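Local coordinates for N-acetylglucosamine-6-phosphate deacetylase (Mycobacterium smegmatis, PDB 6FV4), which probably removes the acetyl group from N-acetylglucosamine-6-phosphate, as a metal-dependent hydrolase of the NagA family, at residues 70-75 with 223-228. The protein carries 1 engineered substitution. Residues are numbered along the deposited sequence; the frame is centred on the assembly and turned at random.
Sequences DTHLHG and GTHLFN. With ZN (zinc ion), chain H; CD (cadmium ion), chain J.
Thr224 and His225 meet the ring of His72 at the two-metal centre of an amidohydrolase-type barrel, where 70-75 supplies the family's His-x-His pair, His72 and His74, and 223-228 leads out of strand 222-223. The methyl CG2 of Thr224 reaches the edge of the His72 imidazole, 3.5 Å from CE1 and close to the ring plane. With OG1 anti to the carbonyl carbon (chi1 -53°) and hydrogen-bonded to Thr178 OG1, CG2 is the branch turned to the two rings. Thr224 CG2 also sits over the centre of the His225 ring, 4.1 Å above its plane, so one methyl packs in the corner between the edge of one histidine and the face of the other. His225 comes at His72 obliquely: its CD2 is 3.9 Å from His72 CE1, with the planes 31° apart. Glu253 OE1 ties the segments together, hydrogen-bonding both to His72 ND1 and to the backbone N of His225; with NE2 on zinc, the His72 ring is held at both nitrogens. Beyond a type II turn from His225 to Asn228, closed by Asn228 N to His225 O at 3.0 Å, Asn228 CB covers the other face of the His225 ring, toward its rim. Glu138 bridges the metals, OE1 on zinc and OE2 on cadmium; His150 and His204 also bind cadmium. His72 NE2 and His74 NE2 each stand 2.1 Å from zinc, and His225 NE2 holds cadmium at 2.5 Å.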
loop_
_atom_site.group_PDB
_atom_site.type_symbol
_atom_site.label_atom_id
_atom_site.label_comp_id
_atom_site.label_asym_id
_atom_site.label_seq_id
_atom_site.Cartn_x
_atom_site.Cartn_y
_atom_site.Cartn_z
ATOM N N ASP B 70 -19.926 14.323 -0.108
ATOM C CA ASP B 70 -19.884 13.294 -1.149
ATOM C C ASP B 70 -19.509 13.945 -2.470
ATOM O O ASP B 70 -20.303 14.701 -3.048
ATOM C CB ASP B 70 -21.225 12.573 -1.248
ATOM C CG ASP B 70 -21.138 11.280 -2.046
ATOM O OD1 ASP B 70 -22.177 10.577 -2.135
ATOM O OD2 ASP B 70 -20.045 10.961 -2.578
ATOM N N THR B 71 -18.300 13.667 -2.949
ATOM C CA THR B 71 -17.766 14.356 -4.114
ATOM C C THR B 71 -17.902 13.555 -5.403
ATOM O O THR B 71 -17.340 13.950 -6.428
ATOM C CB THR B 71 -16.299 14.728 -3.895
ATOM O OG1 THR B 71 -15.539 13.552 -3.577
ATOM C CG2 THR B 71 -16.178 15.731 -2.748
ATOM N N HIS B 72 -18.646 12.458 -5.395
ATOM C CA HIS B 72 -18.765 11.652 -6.609
ATOM C C HIS B 72 -20.006 10.780 -6.425
ATOM O O HIS B 72 -19.948 9.762 -5.733
ATOM C CB HIS B 72 -17.500 10.828 -6.834
ATOM C CG HIS B 72 -17.554 9.902 -8.018
ATOM N ND1 HIS B 72 -16.424 9.335 -8.561
ATOM C CD2 HIS B 72 -18.594 9.428 -8.745
ATOM C CE1 HIS B 72 -16.764 8.558 -9.575
ATOM N NE2 HIS B 72 -18.077 8.603 -9.711
ATOM N N LEU B 73 -21.114 11.197 -7.031
ATOM C CA LEU B 73 -22.341 10.416 -7.001
ATOM C C LEU B 73 -23.206 10.818 -8.183
ATOM O O LEU B 73 -23.097 11.932 -8.707
ATOM C CB LEU B 73 -23.122 10.594 -5.700
ATOM C CG LEU B 73 -23.731 11.958 -5.423
ATOM C CD1 LEU B 73 -24.897 11.794 -4.448
ATOM C CD2 LEU B 73 -22.676 12.882 -4.853
ATOM N N HIS B 74 -24.079 9.890 -8.581
ATOM C CA HIS B 74 -24.870 10.035 -9.799
ATOM C C HIS B 74 -26.342 10.267 -9.540
ATOM O O HIS B 74 -27.036 10.779 -10.423
ATOM C CB HIS B 74 -24.696 8.786 -10.682
ATOM C CG HIS B 74 -23.293 8.606 -11.152
ATOM N ND1 HIS B 74 -22.798 9.240 -12.272
ATOM C CD2 HIS B 74 -22.257 7.912 -10.623
ATOM C CE1 HIS B 74 -21.523 8.926 -12.428
ATOM N NE2 HIS B 74 -21.175 8.116 -11.443
ATOM N N GLY B 75 -26.827 9.929 -8.352
ATOM C CA GLY B 75 -28.211 10.206 -8.039
ATOM C C GLY B 75 -28.633 9.475 -6.791
ATOM O O GLY B 75 -27.801 9.120 -5.950
ATOM N N GLY B 223 -7.608 10.596 -7.597
ATOM C CA GLY B 223 -7.870 9.314 -8.229
ATOM C C GLY B 223 -9.344 8.966 -8.132
ATOM O O GLY B 223 -9.891 8.862 -7.031
ATOM N N THR B 224 -10.003 8.840 -9.299
ATOM C CA THR B 224 -11.414 8.452 -9.355
ATOM C C THR B 224 -11.573 6.974 -9.017
ATOM O O THR B 224 -10.969 6.128 -9.677
ATOM C CB THR B 224 -12.001 8.710 -10.749
ATOM O OG1 THR B 224 -11.759 10.061 -11.132
ATOM C CG2 THR B 224 -13.489 8.458 -10.757
ATOM N N HIS B 225 -12.474 6.682 -8.064
ATOM C CA HIS B 225 -12.664 5.410 -7.365
ATOM C C HIS B 225 -11.551 4.390 -7.611
ATOM O O HIS B 225 -11.687 3.472 -8.435
ATOM C CB HIS B 225 -14.039 4.789 -7.672
ATOM C CG HIS B 225 -14.374 4.696 -9.134
ATOM N ND1 HIS B 225 -13.455 4.334 -10.094
ATOM C CD2 HIS B 225 -15.544 4.884 -9.788
ATOM C CE1 HIS B 225 -14.040 4.302 -11.276
ATOM N NE2 HIS B 225 -15.312 4.610 -11.113
ATOM N N LEU B 226 -10.447 4.584 -6.888
ATOM C CA LEU B 226 -9.261 3.739 -6.956
ATOM C C LEU B 226 -9.622 2.264 -7.007
ATOM O O LEU B 226 -10.465 1.798 -6.241
ATOM C CB LEU B 226 -8.370 4.005 -5.739
ATOM C CG LEU B 226 -6.911 3.611 -5.945
ATOM C CD1 LEU B 226 -6.182 4.639 -6.760
ATOM C CD2 LEU B 226 -6.204 3.423 -4.598
ATOM N N PHE B 227 -8.971 1.552 -7.935
ATOM C CA PHE B 227 -9.086 0.123 -8.222
ATOM C C PHE B 227 -10.287 -0.211 -9.103
ATOM O O PHE B 227 -10.252 -1.210 -9.834
ATOM C CB PHE B 227 -9.127 -0.715 -6.933
ATOM C CG PHE B 227 -7.779 -0.865 -6.268
ATOM C CD1 PHE B 227 -6.866 -1.817 -6.719
ATOM C CD2 PHE B 227 -7.419 -0.033 -5.215
ATOM C CE1 PHE B 227 -5.615 -1.961 -6.106
ATOM C CE2 PHE B 227 -6.173 -0.162 -4.602
ATOM C CZ PHE B 227 -5.264 -1.130 -5.050
ATOM N N ASN B 228 -11.349 0.587 -9.056
ATOM C CA ASN B 228 -12.495 0.344 -9.937
ATOM C C ASN B 228 -12.266 1.003 -11.284
ATOM O O ASN B 228 -11.800 2.142 -11.354
ATOM C CB ASN B 228 -13.798 0.863 -9.326
ATOM C CG ASN B 228 -14.135 0.183 -8.031
ATOM O OD1 ASN B 228 -14.287 0.835 -6.992
ATOM N ND2 ASN B 228 -14.231 -1.141 -8.069
HETATM ZN ZN ZN H . -19.221 7.470 -11.091
HETATM CD CD CD J . -17.082 5.113 -12.742
HETATM O O HOH W 1 -17.495 2.556 -12.645
#